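Local coordinates for EscD/YscD/HrpQ family type III secretion system inner membrane ring protein (Pseudomonas aeruginosa, PDB 6UID) that is an inner-membrane ring protein of the type III secretion system whose cytosolic domain probably meets the sorting platform, at residues K6-N14 / A35-G43; W63-D72 / Q83-P92. All coordinates share one frame; numbering follows the deposited sequence.

In the fold
As a worked example of how a small beta-sandwich is closed by loops, this domain uses two contacts in series along the chain. From the N terminus, strand 5-9 runs into the turn at 10-14; the chain then passes through strands 18-21 and 24-29 before 35-43 returns to complete contact 1, which joins the six-stranded antiparallel sheet to the four-stranded mixed one. Only later does contact 2 open: 63-72 leaves the end of strand 57-63, and strand 88-90 pairs antiparallel with 69-71 within the six-stranded sheet, closing the loop 73-82. The two neither nest nor cross, yet they touch where P92 packs against S11 and D41.

Contact 1: residues K6-N14 / A35-G43; sequences KIRFYSGLN and ADLVLLDEG
F9 and L39 meet at about a right angle in the apolar centre. The methyl CD2 of L39 sits over one face of the phenyl ring, 4.0 Å from the F9 ring centroid and displaced toward the rim, a CH-pi contact. L37 reaches the same ring differently: its CD1 lies at the edge, in the ring plane, 4.0 Å from F9 CZ. That methyl also meets I7 CG2 tip to tip, so one methyl of L37 touches two residues of strand 5-9. L28, from strand 24-29, touches F9, L37 and L39 and continues the core.

Next outward comes N14, whose side chain crosses that of L39; with CG beside the backbone N (chi1 -58°), its flat amide is turned toward 38-40. OD1 accepts from L40 N at 2.9 Å, a nearly straight bond lying in the carbonyl plane, while ND2 donates to V38 O at 3.0 Å, tilted 15° from the carbonyl plane of V38. Gripped at both ends, the amide cannot flip without losing both bonds. Alongside, L13 N donates to L40 O at 3.0 Å, with a C=O...N angle of 177°, and the CB atoms of L13 and L40 pack together.

At the polar edge, the carboxylate of D41 lies against G12, OD2 being 3.5 Å from G12 CA. A water bridges S11 OG and D41 OD2; the serine hydroxyl is also bonded to R94 N, which ties the turn to strand 93-98. The N14 amide thus serves the two peptide groups flanking L39 as a neighbouring strand's peptide would. Strand side chains packed between two sheets, with the 11-14 turn bonded to the chain that follows strand 37-38, make up this side of an FHA-like beta-sandwich, the fold of this family's cytoplasmic domain.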
# COMPACT_ATOMS: atom_id res chain seq x y z
N LYS A 6 1.11 10.72 6.10
CA LYS A 6 1.15 10.96 4.67
C LYS A 6 1.54 9.68 3.94
O LYS A 6 2.28 8.84 4.48
CB LYS A 6 2.10 12.11 4.31
CG LYS A 6 3.50 11.97 4.86
CD LYS A 6 4.36 13.17 4.46
CE LYS A 6 5.78 12.93 4.88
NZ LYS A 6 6.67 14.12 4.62
N ILE A 7 1.05 9.53 2.72
CA ILE A 7 1.28 8.36 1.89
C ILE A 7 1.99 8.78 0.62
O ILE A 7 1.73 9.86 0.08
CB ILE A 7 -0.06 7.65 1.59
CG1 ILE A 7 0.14 6.42 0.73
CG2 ILE A 7 -1.04 8.59 0.91
CD1 ILE A 7 -1.03 5.43 0.87
N ARG A 8 2.92 7.94 0.15
CA ARG A 8 3.60 8.12 -1.12
C ARG A 8 3.41 6.88 -1.97
O ARG A 8 3.52 5.75 -1.47
CB ARG A 8 5.10 8.40 -0.94
CG ARG A 8 5.81 8.59 -2.28
CD ARG A 8 7.11 9.32 -2.16
NE ARG A 8 7.86 9.19 -3.41
CZ ARG A 8 9.03 9.77 -3.65
NH1 ARG A 8 9.60 10.54 -2.73
NH2 ARG A 8 9.62 9.57 -4.82
N PHE A 9 3.13 7.09 -3.26
CA PHE A 9 2.97 6.00 -4.21
C PHE A 9 4.21 5.82 -5.08
O PHE A 9 4.85 6.79 -5.47
CB PHE A 9 1.73 6.25 -5.08
CG PHE A 9 0.48 6.26 -4.29
CD1 PHE A 9 0.02 5.12 -3.68
CD2 PHE A 9 -0.23 7.42 -4.11
CE1 PHE A 9 -1.13 5.13 -2.91
CE2 PHE A 9 -1.39 7.44 -3.35
CZ PHE A 9 -1.84 6.28 -2.76
N TYR A 10 4.54 4.55 -5.34
CA TYR A 10 5.73 4.15 -6.10
C TYR A 10 5.35 3.21 -7.24
O TYR A 10 6.08 2.24 -7.54
CB TYR A 10 6.73 3.45 -5.19
CG TYR A 10 7.31 4.26 -4.07
CD1 TYR A 10 6.64 4.39 -2.88
CD2 TYR A 10 8.55 4.86 -4.18
CE1 TYR A 10 7.19 5.11 -1.84
CE2 TYR A 10 9.10 5.58 -3.15
CZ TYR A 10 8.44 5.69 -1.98
OH TYR A 10 8.99 6.42 -0.94
N SER A 11 4.19 3.42 -7.83
CA SER A 11 3.74 2.55 -8.91
C SER A 11 2.72 3.26 -9.78
O SER A 11 2.00 4.17 -9.36
CB SER A 11 3.11 1.27 -8.34
OG SER A 11 2.07 1.56 -7.45
N GLY A 12 2.64 2.78 -11.03
CA GLY A 12 1.58 3.18 -11.93
C GLY A 12 1.67 4.65 -12.31
O GLY A 12 2.73 5.28 -12.24
N LEU A 13 0.52 5.21 -12.67
CA LEU A 13 0.43 6.63 -13.00
C LEU A 13 0.42 7.52 -11.77
O LEU A 13 0.45 8.75 -11.89
CB LEU A 13 -0.78 6.92 -13.90
CG LEU A 13 -0.72 6.22 -15.26
CD1 LEU A 13 -2.01 6.46 -16.01
CD2 LEU A 13 0.46 6.71 -16.07
N ASN A 14 0.41 6.92 -10.59
CA ASN A 14 0.53 7.65 -9.34
C ASN A 14 1.97 7.74 -8.84
O ASN A 14 2.19 8.27 -7.75
CB ASN A 14 -0.33 7.00 -8.25
CG ASN A 14 -1.81 6.92 -8.63
OD1 ASN A 14 -2.20 6.06 -9.41
ND2 ASN A 14 -2.61 7.81 -8.07
N ALA A 35 -13.53 5.38 -4.23
CA ALA A 35 -12.15 5.52 -3.78
C ALA A 35 -11.85 6.94 -3.33
O ALA A 35 -12.13 7.91 -4.05
CB ALA A 35 -11.19 5.13 -4.90
N ASP A 36 -11.27 7.04 -2.14
CA ASP A 36 -10.76 8.31 -1.62
C ASP A 36 -9.47 8.72 -2.32
O ASP A 36 -9.24 9.92 -2.54
CB ASP A 36 -10.54 8.16 -0.12
CG ASP A 36 -11.81 7.76 0.60
OD1 ASP A 36 -12.77 8.54 0.53
OD2 ASP A 36 -11.92 6.65 1.15
N LEU A 37 -8.62 7.75 -2.64
CA LEU A 37 -7.39 7.95 -3.39
C LEU A 37 -7.55 7.15 -4.68
O LEU A 37 -7.65 5.92 -4.64
CB LEU A 37 -6.19 7.46 -2.58
CG LEU A 37 -6.01 8.09 -1.20
CD1 LEU A 37 -4.80 7.50 -0.44
CD2 LEU A 37 -5.88 9.60 -1.32
N VAL A 38 -7.61 7.84 -5.82
CA VAL A 38 -7.82 7.20 -7.11
C VAL A 38 -6.48 6.75 -7.69
O VAL A 38 -5.57 7.55 -7.88
CB VAL A 38 -8.57 8.13 -8.08
CG1 VAL A 38 -8.71 7.48 -9.43
CG2 VAL A 38 -9.94 8.46 -7.52
N LEU A 39 -6.38 5.45 -7.97
CA LEU A 39 -5.17 4.82 -8.46
C LEU A 39 -5.39 4.40 -9.89
O LEU A 39 -6.40 3.75 -10.19
CB LEU A 39 -4.86 3.55 -7.66
CG LEU A 39 -4.60 3.73 -6.17
CD1 LEU A 39 -4.44 2.35 -5.52
CD2 LEU A 39 -3.37 4.58 -5.95
N LEU A 40 -4.46 4.77 -10.77
CA LEU A 40 -4.54 4.52 -12.20
C LEU A 40 -3.38 3.60 -12.56
O LEU A 40 -2.22 4.05 -12.62
CB LEU A 40 -4.49 5.82 -12.98
CG LEU A 40 -5.61 6.81 -12.64
CD1 LEU A 40 -5.50 8.04 -13.51
CD2 LEU A 40 -6.97 6.15 -12.77
N ASP A 41 -3.67 2.32 -12.76
CA ASP A 41 -2.65 1.34 -13.11
C ASP A 41 -3.37 0.08 -13.57
O ASP A 41 -4.53 -0.17 -13.20
CB ASP A 41 -1.74 1.05 -11.91
CG ASP A 41 -0.41 0.37 -12.28
OD1 ASP A 41 -0.11 0.20 -13.49
OD2 ASP A 41 0.34 0.01 -11.34
N GLU A 42 -2.69 -0.72 -14.38
CA GLU A 42 -3.26 -1.97 -14.82
C GLU A 42 -3.44 -2.89 -13.63
O GLU A 42 -2.52 -3.05 -12.82
CB GLU A 42 -2.33 -2.63 -15.83
CG GLU A 42 -2.89 -3.88 -16.48
CD GLU A 42 -4.10 -3.59 -17.36
OE1 GLU A 42 -4.17 -2.47 -17.92
OE2 GLU A 42 -4.97 -4.47 -17.49
N GLY A 43 -4.62 -3.50 -13.51
CA GLY A 43 -4.86 -4.46 -12.44
C GLY A 43 -5.37 -3.88 -11.14
O GLY A 43 -5.50 -4.62 -10.17
O HOH W 1 -0.22 1.05 -8.79

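Contact 2: residues W63-D72 / Q83-P92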
# COMPACT_ATOMS: atom_id res chain seq x y z
N TRP A 63 -8.94 -5.78 0.97
CA TRP A 63 -8.23 -5.65 -0.29
C TRP A 63 -8.90 -6.48 -1.38
O TRP A 63 -9.71 -7.37 -1.11
CB TRP A 63 -6.77 -6.05 -0.15
CG TRP A 63 -6.58 -7.45 0.34
CD1 TRP A 63 -6.47 -8.57 -0.43
CD2 TRP A 63 -6.50 -7.88 1.69
NE1 TRP A 63 -6.32 -9.68 0.37
CE2 TRP A 63 -6.33 -9.28 1.68
CE3 TRP A 63 -6.55 -7.22 2.92
CZ2 TRP A 63 -6.19 -10.03 2.86
CZ3 TRP A 63 -6.41 -7.96 4.07
CH2 TRP A 63 -6.24 -9.34 4.03
N ALA A 64 -8.49 -6.19 -2.61
CA ALA A 64 -9.09 -6.80 -3.79
C ALA A 64 -8.83 -8.29 -3.89
O ALA A 64 -7.73 -8.76 -3.61
CB ALA A 64 -8.52 -6.14 -5.05
N GLU A 65 -9.84 -9.01 -4.38
CA GLU A 65 -9.68 -10.42 -4.69
C GLU A 65 -8.56 -10.60 -5.71
O GLU A 65 -8.42 -9.82 -6.65
CB GLU A 65 -11.00 -10.97 -5.26
CG GLU A 65 -11.08 -12.48 -5.33
N GLY A 66 -7.73 -11.60 -5.48
CA GLY A 66 -6.63 -11.89 -6.36
C GLY A 66 -5.33 -11.24 -5.98
O GLY A 66 -4.30 -11.55 -6.58
N CYS A 67 -5.35 -10.34 -5.00
CA CYS A 67 -4.13 -9.75 -4.49
C CYS A 67 -3.92 -10.17 -3.04
O CYS A 67 -4.83 -10.65 -2.36
CB CYS A 67 -4.18 -8.23 -4.57
SG CYS A 67 -4.21 -7.59 -6.27
N GLU A 68 -2.68 -10.01 -2.59
CA GLU A 68 -2.32 -10.26 -1.20
C GLU A 68 -1.50 -9.07 -0.72
O GLU A 68 -0.44 -8.79 -1.30
CB GLU A 68 -1.50 -11.55 -1.09
CG GLU A 68 -1.06 -11.91 0.31
CD GLU A 68 -2.11 -12.72 1.05
OE1 GLU A 68 -3.20 -12.18 1.31
OE2 GLU A 68 -1.84 -13.90 1.35
N PRO A 69 -1.92 -8.37 0.32
CA PRO A 69 -1.11 -7.26 0.83
C PRO A 69 0.13 -7.80 1.53
O PRO A 69 0.07 -8.78 2.27
CB PRO A 69 -2.05 -6.57 1.83
CG PRO A 69 -2.92 -7.69 2.33
CD PRO A 69 -3.15 -8.58 1.12
N ARG A 70 1.26 -7.17 1.24
CA ARG A 70 2.53 -7.57 1.81
C ARG A 70 3.25 -6.34 2.35
O ARG A 70 3.08 -5.23 1.84
CB ARG A 70 3.39 -8.28 0.79
CG ARG A 70 2.75 -9.59 0.34
CD ARG A 70 3.55 -10.29 -0.75
NE ARG A 70 2.85 -11.49 -1.18
CZ ARG A 70 2.99 -12.69 -0.63
NH1 ARG A 70 3.83 -12.88 0.39
NH2 ARG A 70 2.27 -13.70 -1.10
N GLN A 71 4.03 -6.56 3.40
CA GLN A 71 4.86 -5.52 4.00
C GLN A 71 6.27 -6.07 4.00
O GLN A 71 6.55 -7.10 4.64
CB GLN A 71 4.37 -5.20 5.41
CG GLN A 71 5.25 -4.21 6.12
CD GLN A 71 4.70 -3.84 7.47
OE1 GLN A 71 4.02 -2.83 7.61
NE2 GLN A 71 4.97 -4.67 8.46
N ASP A 72 7.15 -5.46 3.22
CA ASP A 72 8.50 -5.99 3.00
C ASP A 72 8.45 -7.47 2.61
O ASP A 72 9.26 -8.30 3.06
CB ASP A 72 9.39 -5.73 4.21
CG ASP A 72 9.66 -4.26 4.44
OD1 ASP A 72 9.69 -3.48 3.45
OD2 ASP A 72 9.81 -3.87 5.62
N GLN A 83 3.64 -0.69 9.36
CA GLN A 83 4.80 0.04 9.85
C GLN A 83 5.20 1.18 8.92
O GLN A 83 5.37 0.99 7.71
CB GLN A 83 5.98 -0.89 10.10
CG GLN A 83 5.85 -1.66 11.44
CD GLN A 83 5.54 -0.75 12.64
OE1 GLN A 83 4.58 -1.00 13.38
NE2 GLN A 83 6.35 0.29 12.83
N ALA A 84 5.39 2.36 9.50
CA ALA A 84 5.82 3.50 8.71
C ALA A 84 7.16 3.21 8.04
O ALA A 84 8.08 2.63 8.64
CB ALA A 84 5.94 4.74 9.61
N LEU A 85 7.24 3.61 6.77
CA LEU A 85 8.41 3.53 5.91
C LEU A 85 8.77 2.12 5.51
O LEU A 85 9.75 1.93 4.78
CB LEU A 85 9.62 4.30 6.46
CG LEU A 85 9.39 5.80 6.55
CD1 LEU A 85 10.66 6.47 7.02
CD2 LEU A 85 8.96 6.43 5.24
N ALA A 86 8.00 1.11 5.91
CA ALA A 86 8.18 -0.21 5.33
C ALA A 86 7.55 -0.24 3.93
O ALA A 86 6.64 0.54 3.62
CB ALA A 86 7.53 -1.26 6.22
N GLY A 87 8.06 -1.11 3.07
CA GLY A 87 7.51 -1.21 1.72
C GLY A 87 6.21 -1.99 1.66
O GLY A 87 6.19 -3.19 1.94
N GLN A 88 5.11 -1.33 1.32
CA GLN A 88 3.80 -1.95 1.25
C GLN A 88 3.47 -2.26 -0.21
O GLN A 88 3.66 -1.41 -1.09
CB GLN A 88 2.73 -1.00 1.82
CG GLN A 88 3.05 -0.37 3.14
CD GLN A 88 3.16 -1.34 4.31
OE1 GLN A 88 2.66 -2.47 4.25
NE2 GLN A 88 3.76 -0.90 5.40
N THR A 89 2.94 -3.45 -0.47
CA THR A 89 2.48 -3.80 -1.80
C THR A 89 1.12 -4.47 -1.72
O THR A 89 0.77 -5.05 -0.70
CB THR A 89 3.44 -4.72 -2.58
OG1 THR A 89 3.59 -5.96 -1.86
CG2 THR A 89 4.78 -4.07 -2.74
N CYS A 90 0.36 -4.34 -2.80
CA CYS A 90 -0.91 -5.04 -2.94
C CYS A 90 -1.08 -5.23 -4.46
O CYS A 90 -1.52 -4.32 -5.16
CB CYS A 90 -2.05 -4.26 -2.32
SG CYS A 90 -3.55 -5.23 -2.12
N GLY A 91 -0.53 -6.33 -4.97
CA GLY A 91 -0.47 -6.51 -6.40
C GLY A 91 0.33 -5.40 -7.06
O GLY A 91 1.46 -5.10 -6.65
N PRO A 92 -0.25 -4.73 -8.06
CA PRO A 92 0.50 -3.67 -8.74
C PRO A 92 0.83 -2.48 -7.86
O PRO A 92 1.76 -1.74 -8.17
CB PRO A 92 -0.42 -3.25 -9.90
CG PRO A 92 -1.76 -3.77 -9.54
CD PRO A 92 -1.59 -4.94 -8.64
O HOH W 2 1.55 -7.64 -2.81
O HOH W 3 -0.67 -9.33 -4.63
O HOH W 4 0.69 -3.99 3.09
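Q71 runs alongside Q88, its partner in a non-hydrogen-bonded antiparallel pair, both side chains pointing the same way. Followed outward, Q71 CB lies 3.4 Å from Q88 OE1. CG rests against both the Q88 amide and A86, whose CB is 3.7 Å from Q71 CG; they meet it from neighbouring directions. CD lies near Q88 NE2 and Q83 N. Because CG is anti to the backbone N (chi1 176°) and the chain stays extended beyond it, OE1 extends as far as Q83 N. This oxygen takes two donors: Q88 NE2 at 2.9 Å, in the carbonyl plane on a lone pair, and Q83 N at 2.8 Å, tilted from that plane. The second bond ties the type II turn 83-86 to the strand. The two amide planes stand 62° apart, and a water joins Q88 OE1 to R70 O.

Next to this pair sits the hydrogen-bonded pair R70-T89. Beyond Q71, D72 N donates to G87 O, while D72 OD1 receives G87 N from above the carboxylate plane. Toward the other end, C90 SG nestles against CB of W63 and CB of C67, each 3.9 Å away. The arrangement is an antiparallel strand pair inside the six-stranded sheet of an FHA-like beta-sandwich, with a glutamine side chain fastening the adjoining turn.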